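PDB 1VGM: 378aa long hypothetical citrate synthase, which is of unproven function but probably belongs to the citrate synthase family of mainly helical, dimeric proteins. Local coordinates for residues P77-S82 / A105-P110; S82-M87 / I94-T99; N134-R137 / G141-P144. All blocks are in the same frame, centred on the assembly; numbering follows the deposited sequence.

Contact 1 of 3, residues P77-S82 / A105-P110; sequences PEQVIS and ASIYDP
Apolar contact between Pro77 and the end of helix 93-108 carries most of this meeting. CD1 of Ile107, at the end of a chain extended at chi2 (179°), presses on the pyrrolidine ring of Pro77, 3.4 Å from its CB, which is tighter than usual for two carbons. The branch methyl CG2 of Ile107 lies 3.9 Å from CG of the same ring. Pro77 suits this place, since its CB is directed toward helix 93-108 and the rigid ring offers a compact apolar surface close to the start of helix 78-84.

The aromatic contact is with Tyr108. Its phenol end reaches the proline obliquely, CZ lying 3.8 Å from Pro77 CD, while its hydroxyl has a weak hydrogen bond with Lys127.

Polar groups contribute by packing, and no hydrogen bond joins the segments. Gln79 is bent at chi2 (86°), which lays OE1 3.5 Å from Ile107 CD1; its NE2 is hydrogen-bonded to the carbonyl of Ser86 of the second subunit, and Ile107 also packs on Met87 of that subunit.

A short helix thus docks through the proline that precedes it on the last turn of a longer one, in an antiparallel helical hairpin at the dimer interface of the mainly helical citrate synthase fold.

Contact 2 of 3, residues S82-M87 / I94-T99; sequences STIFSM and IGMMET
Met96 reaches from helix 93-108 to the end of helix 78-84, and its path explains much of the contact. From CB, which points toward the shorter helix, the chain leaves with CG anti to the carbonyl carbon (chi1 -70°). CG passes 4.2 Å from the terminal methyl CE of Met87, the two methionines sliding past each other in opposite directions. SD carries the chain onward, and the bend at chi3 (68°) turns CE onto Ile84, where it lies 3.7 Å from the backbone O and 3.9 Å from the CG2 methyl. The side chains of Ile84 and Met96 cross at about a right angle. An unbranched, flexible methionine suits such a route, passing Met87 with CG and ending on Ile84 with CE.

Beside it, the CE of Met87 also meets Thr99 tip to tip, 4.1 Å from its CG2. CG2 of Thr99 lies 4.0 Å from CG2 of Thr83, so the two threonines offer their apolar branches to each other. Their hydroxyls are occupied in other ways: Thr99 OG1 donates to Gly95 O of its own helix at 2.8 Å, whereas Thr83 OG1 is hydrogen-bonded to Thr83 of the second subunit and to Gln79 O. Threonine fits both places because it can bury a methyl while its hydroxyl is satisfied.

Past Ile84 the chain folds through a type I turn to Met87. Ser86 grips Thr83 O twice, through N and through OG (2.9 Å), both from the same face of the carbonyl plane.

This is the buried, closed end of a helical hairpin, a short helix turned back on a long one, and it lies against the second subunit in the dimer interface of the citrate synthase fold.

Contact 3 of 3, residues N134-R137 / G141-P144; sequences NIYR and GLKP
Arg137 grips the loop after its helix with both backbone and side chain. Its carbonyl O accepts a hydrogen bond from Leu142 N at 2.7 Å, and its NH1 donates to Lys143 O at 2.8 Å. The second bond lies in the carbonyl plane of Lys143 but is tilted 23° from the guanidinium plane, with an N-H...O angle of 145°. A chain extended from CG to NE carries the guanidinium alongside residues 142-144, and NE is held by Ala160 O. Arginine suits the place because its several N-H groups, spread round a flat head, can bind Lys143 O and Ala160 O at once.

The side chains of Arg137 and Lys143 run side by side in the same direction, with CD of the lysine 3.8 Å from NH1. Their charged ends stay 5.0 Å apart, NH1 to NZ, a like-charge proximity that probably costs some energy.

Asn134 adds a further polar hold, for its OD1 accepts from Lys145 N. The amide crosses the proline obliquely, and OD1 also lies 3.1 Å from Pro144 CA.

Farther out, packing takes over. CD2 of Leu142 comes obliquely to the Tyr136 ring, 4.1 Å from CE2, and its CB lies 4.0 Å from Arg137 NH1. That tyrosine ring in turn meets Phe162 edge-to-face.

Gly141 adopts a left-handed helical conformation (phi 62°), easiest for a residue without a side chain. It is the C-prime residue of a Schellman motif, whose Leu142 N to Arg137 O and Gly141 N to Ala138 O pairs end helix 117-139.

Contacts 1 and 2 join the same two helices, 78-84 and 93-108: contact 2 is nested inside the loop that contact 1 closes, they share Ser82, and their centres lie about 12 Å apart. Both also touch the second subunit. Contact 3 follows later in the chain, at the end of helix 117-139, about 11 Å between centres from contact 2 and about 18 Å from contact 1. Phe85 joins contacts 2 and 3, its CE1 lying 3.2 Å from Leu142 O, and Ile135 CD1 packs against Met97 N at 3.6 Å. A lighter touch, Ile81 CG2 to Pro144 CB at 3.8 Å, ties contact 1 to contact 3.

Contact 1 of 3, residues P77-S82 / A105-P110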
loop_
_atom_site.group_PDB
_atom_site.type_symbol
_atom_site.label_atom_id
_atom_site.label_comp_id
_atom_site.label_asym_id
_atom_site.label_seq_id
_atom_site.Cartn_x
_atom_site.Cartn_y
_atom_site.Cartn_z
ATOM N N PRO A 77 -11.652 5.532 16.243
ATOM C CA PRO A 77 -13.066 5.505 15.852
ATOM C C PRO A 77 -13.666 4.162 16.220
ATOM O O PRO A 77 -12.973 3.140 16.193
ATOM C CB PRO A 77 -13.030 5.715 14.339
ATOM C CG PRO A 77 -11.733 6.437 14.094
ATOM C CD PRO A 77 -10.776 5.868 15.106
ATOM N N GLU A 78 -14.948 4.152 16.575
ATOM C CA GLU A 78 -15.567 2.917 17.030
ATOM C C GLU A 78 -15.686 1.941 15.863
ATOM O O GLU A 78 -15.774 0.726 16.062
ATOM C CB GLU A 78 -16.939 3.201 17.659
ATOM C CG GLU A 78 -17.995 3.749 16.717
ATOM C CD GLU A 78 -19.314 4.006 17.434
ATOM O OE1 GLU A 78 -20.363 4.058 16.757
ATOM O OE2 GLU A 78 -19.297 4.155 18.677
ATOM N N GLN A 79 -15.667 2.471 14.641
ATOM C CA GLN A 79 -15.674 1.611 13.461
ATOM C C GLN A 79 -14.499 0.650 13.470
ATOM O O GLN A 79 -14.615 -0.481 13.006
ATOM C CB GLN A 79 -15.627 2.442 12.175
ATOM C CG GLN A 79 -16.978 2.989 11.749
ATOM C CD GLN A 79 -17.294 4.314 12.413
ATOM O OE1 GLN A 79 -16.547 4.786 13.276
ATOM N NE2 GLN A 79 -18.405 4.924 12.015
ATOM N N VAL A 80 -13.365 1.106 13.995
ATOM C CA VAL A 80 -12.167 0.272 14.061
ATOM C C VAL A 80 -12.444 -0.958 14.908
ATOM O O VAL A 80 -12.175 -2.090 14.497
ATOM C CB VAL A 80 -10.980 1.030 14.699
ATOM C CG1 VAL A 80 -9.810 0.070 14.915
ATOM C CG2 VAL A 80 -10.568 2.181 13.812
ATOM N N ILE A 81 -12.971 -0.725 16.102
ATOM C CA ILE A 81 -13.258 -1.807 17.030
ATOM C C ILE A 81 -14.292 -2.734 16.392
ATOM O O ILE A 81 -14.119 -3.949 16.350
ATOM C CB ILE A 81 -13.798 -1.249 18.373
ATOM C CG1 ILE A 81 -12.759 -0.312 18.988
ATOM C CG2 ILE A 81 -14.120 -2.394 19.342
ATOM C CD1 ILE A 81 -11.415 -0.976 19.285
ATOM N N SER A 82 -15.358 -2.137 15.880
ATOM C CA SER A 82 -16.454 -2.896 15.307
ATOM C C SER A 82 -15.950 -3.844 14.223
ATOM O O SER A 82 -16.324 -5.012 14.181
ATOM C CB SER A 82 -17.492 -1.936 14.724
ATOM O OG SER A 82 -18.500 -2.655 14.041
ATOM N N ALA A 105 -7.569 6.198 8.115
ATOM C CA ALA A 105 -7.398 7.075 6.958
ATOM C C ALA A 105 -8.729 7.642 6.466
ATOM O O ALA A 105 -8.813 8.816 6.116
ATOM C CB ALA A 105 -6.701 6.325 5.820
ATOM N N SER A 106 -9.766 6.812 6.434
ATOM C CA SER A 106 -11.077 7.256 5.971
ATOM C C SER A 106 -11.710 8.290 6.902
ATOM O O SER A 106 -12.344 9.250 6.449
ATOM C CB SER A 106 -12.022 6.060 5.825
ATOM O OG SER A 106 -11.706 5.295 4.676
ATOM N N ILE A 107 -11.546 8.088 8.203
ATOM C CA ILE A 107 -12.292 8.874 9.171
ATOM C C ILE A 107 -11.529 10.124 9.584
ATOM O O ILE A 107 -12.108 11.208 9.650
ATOM C CB ILE A 107 -12.643 8.032 10.411
ATOM C CG1 ILE A 107 -13.626 6.929 10.008
ATOM C CG2 ILE A 107 -13.265 8.918 11.498
ATOM C CD1 ILE A 107 -14.038 6.019 11.129
ATOM N N TYR A 108 -10.230 9.985 9.841
ATOM C CA TYR A 108 -9.384 11.151 10.122
ATOM C C TYR A 108 -8.951 11.898 8.860
ATOM O O TYR A 108 -8.948 13.128 8.827
ATOM C CB TYR A 108 -8.144 10.732 10.914
ATOM C CG TYR A 108 -8.440 10.158 12.287
ATOM C CD1 TYR A 108 -7.864 8.955 12.699
ATOM C CD2 TYR A 108 -9.271 10.830 13.180
ATOM C CE1 TYR A 108 -8.107 8.440 13.967
ATOM C CE2 TYR A 108 -9.520 10.320 14.452
ATOM C CZ TYR A 108 -8.933 9.127 14.838
ATOM O OH TYR A 108 -9.153 8.632 16.102
ATOM N N ASP A 109 -8.580 11.155 7.823
ATOM C CA ASP A 109 -8.120 11.758 6.574
ATOM C C ASP A 109 -7.277 13.023 6.796
ATOM O O ASP A 109 -7.615 14.114 6.320
ATOM C CB ASP A 109 -9.321 12.083 5.686
ATOM C CG ASP A 109 -8.938 12.240 4.233
ATOM O OD1 ASP A 109 -7.760 12.003 3.909
ATOM O OD2 ASP A 109 -9.808 12.599 3.418
ATOM N N PRO A 110 -6.154 12.887 7.511
ATOM C CA PRO A 110 -5.348 14.073 7.829
ATOM C C PRO A 110 -4.677 14.684 6.602
ATOM O O PRO A 110 -4.209 13.969 5.715
ATOM C CB PRO A 110 -4.330 13.548 8.832
ATOM C CG PRO A 110 -4.121 12.119 8.405
ATOM C CD PRO A 110 -5.494 11.643 7.941
#

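Contact 2 of 3, residues S82-M87 / I94-T99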
loop_
_atom_site.group_PDB
_atom_site.type_symbol
_atom_site.label_atom_id
_atom_site.label_comp_id
_atom_site.label_asym_id
_atom_site.label_seq_id
_atom_site.Cartn_x
_atom_site.Cartn_y
_atom_site.Cartn_z
ATOM N N SER A 82 -15.358 -2.137 15.880
ATOM C CA SER A 82 -16.454 -2.896 15.307
ATOM C C SER A 82 -15.950 -3.844 14.223
ATOM O O SER A 82 -16.324 -5.012 14.181
ATOM C CB SER A 82 -17.492 -1.936 14.724
ATOM O OG SER A 82 -18.500 -2.655 14.041
ATOM N N THR A 83 -15.093 -3.339 13.345
ATOM C CA THR A 83 -14.608 -4.134 12.224
ATOM C C THR A 83 -13.589 -5.195 12.645
ATOM O O THR A 83 -13.678 -6.348 12.223
ATOM C CB THR A 83 -13.973 -3.231 11.155
ATOM O OG1 THR A 83 -14.990 -2.398 10.588
ATOM C CG2 THR A 83 -13.316 -4.070 10.058
ATOM N N ILE A 84 -12.622 -4.805 13.468
ATOM C CA ILE A 84 -11.611 -5.735 13.977
ATOM C C ILE A 84 -12.276 -6.938 14.646
ATOM O O ILE A 84 -11.925 -8.100 14.391
ATOM C CB ILE A 84 -10.684 -5.024 15.004
ATOM C CG1 ILE A 84 -9.559 -4.292 14.274
ATOM C CG2 ILE A 84 -10.101 -6.026 15.987
ATOM C CD1 ILE A 84 -8.656 -3.486 15.206
ATOM N N PHE A 85 -13.244 -6.655 15.508
ATOM C CA PHE A 85 -13.857 -7.701 16.304
ATOM C C PHE A 85 -14.902 -8.508 15.541
ATOM O O PHE A 85 -15.420 -9.497 16.055
ATOM C CB PHE A 85 -14.457 -7.088 17.565
ATOM C CG PHE A 85 -13.448 -6.846 18.640
ATOM C CD1 PHE A 85 -13.186 -7.828 19.596
ATOM C CD2 PHE A 85 -12.671 -5.691 18.629
ATOM C CE1 PHE A 85 -12.182 -7.659 20.540
ATOM C CE2 PHE A 85 -11.665 -5.511 19.569
ATOM C CZ PHE A 85 -11.408 -6.507 20.524
ATOM N N SER A 86 -15.211 -8.099 14.315
ATOM C CA SER A 86 -16.210 -8.819 13.530
ATOM C C SER A 86 -15.556 -9.790 12.560
ATOM O O SER A 86 -16.234 -10.595 11.936
ATOM C CB SER A 86 -17.085 -7.843 12.746
ATOM O OG SER A 86 -16.373 -7.323 11.637
ATOM N N MET A 87 -14.238 -9.715 12.431
ATOM C CA MET A 87 -13.534 -10.581 11.499
ATOM C C MET A 87 -13.245 -11.934 12.125
ATOM O O MET A 87 -13.213 -12.071 13.349
ATOM C CB MET A 87 -12.233 -9.924 11.044
ATOM C CG MET A 87 -12.414 -9.097 9.782
ATOM S SD MET A 87 -10.877 -8.455 9.176
ATOM C CE MET A 87 -10.770 -6.948 10.108
ATOM N N ILE A 94 -1.640 -8.788 10.424
ATOM C CA ILE A 94 -1.318 -7.687 9.525
ATOM C C ILE A 94 -2.439 -7.376 8.532
ATOM O O ILE A 94 -2.641 -6.217 8.169
ATOM C CB ILE A 94 -0.043 -7.976 8.732
ATOM C CG1 ILE A 94 1.117 -8.223 9.698
ATOM C CG2 ILE A 94 0.271 -6.801 7.818
ATOM C CD1 ILE A 94 1.480 -7.006 10.557
ATOM N N GLY A 95 -3.159 -8.405 8.092
ATOM C CA GLY A 95 -4.454 -8.187 7.461
ATOM C C GLY A 95 -5.372 -7.304 8.290
ATOM O O GLY A 95 -5.962 -6.336 7.798
ATOM N N MET A 96 -5.499 -7.633 9.567
ATOM C CA MET A 96 -6.380 -6.869 10.427
ATOM C C MET A 96 -5.849 -5.451 10.637
ATOM O O MET A 96 -6.614 -4.485 10.681
ATOM C CB MET A 96 -6.560 -7.606 11.755
ATOM C CG MET A 96 -7.382 -8.897 11.608
ATOM S SD MET A 96 -7.363 -9.955 13.057
ATOM C CE MET A 96 -8.277 -8.940 14.221
ATOM N N MET A 97 -4.534 -5.325 10.735
ATOM C CA MET A 97 -3.931 -4.023 10.968
ATOM C C MET A 97 -4.072 -3.114 9.754
ATOM O O MET A 97 -4.398 -1.934 9.896
ATOM C CB MET A 97 -2.454 -4.179 11.332
ATOM C CG MET A 97 -1.845 -2.919 11.923
ATOM S SD MET A 97 -0.159 -3.161 12.508
ATOM C CE MET A 97 -0.362 -4.568 13.561
ATOM N N GLU A 98 -3.829 -3.651 8.560
ATOM C CA GLU A 98 -3.934 -2.838 7.351
ATOM C C GLU A 98 -5.368 -2.369 7.156
ATOM O O GLU A 98 -5.605 -1.250 6.694
ATOM C CB GLU A 98 -3.445 -3.616 6.117
ATOM C CG GLU A 98 -4.381 -4.685 5.582
ATOM C CD GLU A 98 -3.815 -5.385 4.348
ATOM O OE1 GLU A 98 -4.301 -6.483 4.016
ATOM O OE2 GLU A 98 -2.889 -4.845 3.709
ATOM N N THR A 99 -6.319 -3.211 7.544
ATOM C CA THR A 99 -7.730 -2.838 7.514
ATOM C C THR A 99 -8.030 -1.710 8.494
ATOM O O THR A 99 -8.678 -0.735 8.133
ATOM C CB THR A 99 -8.647 -4.030 7.870
ATOM O OG1 THR A 99 -8.393 -5.120 6.976
ATOM C CG2 THR A 99 -10.111 -3.613 7.750
#

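Contact 3 of 3, residues N134-R137 / G141-P144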
loop_
_atom_site.group_PDB
_atom_site.type_symbol
_atom_site.label_atom_id
_atom_site.label_comp_id
_atom_site.label_asym_id
_atom_site.label_seq_id
_atom_site.Cartn_x
_atom_site.Cartn_y
_atom_site.Cartn_z
ATOM N N ASN A 134 -5.631 -4.590 20.438
ATOM C CA ASN A 134 -6.988 -5.095 20.274
ATOM C C ASN A 134 -7.085 -6.175 19.202
ATOM O O ASN A 134 -8.014 -6.992 19.204
ATOM C CB ASN A 134 -7.940 -3.946 19.948
ATOM C CG ASN A 134 -8.435 -3.243 21.190
ATOM O OD1 ASN A 134 -9.324 -3.738 21.881
ATOM N ND2 ASN A 134 -7.855 -2.087 21.490
ATOM N N ILE A 135 -6.117 -6.185 18.293
ATOM C CA ILE A 135 -5.976 -7.305 17.376
ATOM C C ILE A 135 -5.699 -8.586 18.148
ATOM O O ILE A 135 -6.356 -9.598 17.918
ATOM C CB ILE A 135 -4.831 -7.079 16.356
ATOM C CG1 ILE A 135 -5.235 -5.980 15.371
ATOM C CG2 ILE A 135 -4.530 -8.389 15.614
ATOM C CD1 ILE A 135 -4.214 -5.714 14.293
ATOM N N TYR A 136 -4.730 -8.545 19.061
ATOM C CA TYR A 136 -4.521 -9.673 19.968
ATOM C C TYR A 136 -5.828 -10.070 20.649
ATOM O O TYR A 136 -6.189 -11.246 20.692
ATOM C CB TYR A 136 -3.472 -9.334 21.033
ATOM C CG TYR A 136 -3.445 -10.307 22.193
ATOM C CD1 TYR A 136 -3.007 -11.621 22.020
ATOM C CD2 TYR A 136 -3.883 -9.915 23.460
ATOM C CE1 TYR A 136 -3.011 -12.528 23.083
ATOM C CE2 TYR A 136 -3.889 -10.807 24.529
ATOM C CZ TYR A 136 -3.455 -12.110 24.332
ATOM O OH TYR A 136 -3.485 -12.981 25.391
ATOM N N ARG A 137 -6.539 -9.085 21.185
ATOM C CA ARG A 137 -7.726 -9.378 21.967
ATOM C C ARG A 137 -8.818 -10.015 21.111
ATOM O O ARG A 137 -9.428 -11.006 21.516
ATOM C CB ARG A 137 -8.240 -8.103 22.630
ATOM C CG ARG A 137 -7.469 -7.750 23.889
ATOM C CD ARG A 137 -7.885 -6.412 24.457
ATOM N NE ARG A 137 -7.375 -6.255 25.811
ATOM C CZ ARG A 137 -7.869 -6.866 26.883
ATOM N NH1 ARG A 137 -9.018 -7.524 26.816
ATOM N NH2 ARG A 137 -7.207 -6.815 28.027
ATOM N N GLY A 141 -10.654 -13.783 21.222
ATOM C CA GLY A 141 -12.035 -13.638 21.649
ATOM C C GLY A 141 -12.171 -12.933 22.983
ATOM O O GLY A 141 -13.121 -13.167 23.724
ATOM N N LEU A 142 -11.221 -12.061 23.291
ATOM C CA LEU A 142 -11.306 -11.238 24.483
ATOM C C LEU A 142 -12.075 -9.950 24.175
ATOM O O LEU A 142 -12.380 -9.661 23.019
ATOM C CB LEU A 142 -9.894 -10.917 24.974
ATOM C CG LEU A 142 -9.198 -11.894 25.933
ATOM C CD1 LEU A 142 -9.726 -13.302 25.754
ATOM C CD2 LEU A 142 -7.699 -11.850 25.690
ATOM N N LYS A 143 -12.392 -9.174 25.201
ATOM C CA LYS A 143 -13.092 -7.917 24.971
ATOM C C LYS A 143 -12.129 -6.794 24.576
ATOM O O LYS A 143 -10.950 -6.808 24.942
ATOM C CB LYS A 143 -13.892 -7.524 26.217
ATOM C CG LYS A 143 -13.312 -6.375 27.004
ATOM C CD LYS A 143 -12.497 -6.878 28.161
ATOM C CE LYS A 143 -12.971 -6.277 29.473
ATOM N NZ LYS A 143 -12.153 -6.819 30.595
ATOM N N PRO A 144 -12.624 -5.808 23.816
ATOM C CA PRO A 144 -11.778 -4.665 23.469
ATOM C C PRO A 144 -11.320 -3.910 24.713
ATOM O O PRO A 144 -12.039 -3.844 25.716
ATOM C CB PRO A 144 -12.674 -3.813 22.569
ATOM C CG PRO A 144 -14.055 -4.206 22.936
ATOM C CD PRO A 144 -13.988 -5.664 23.277
#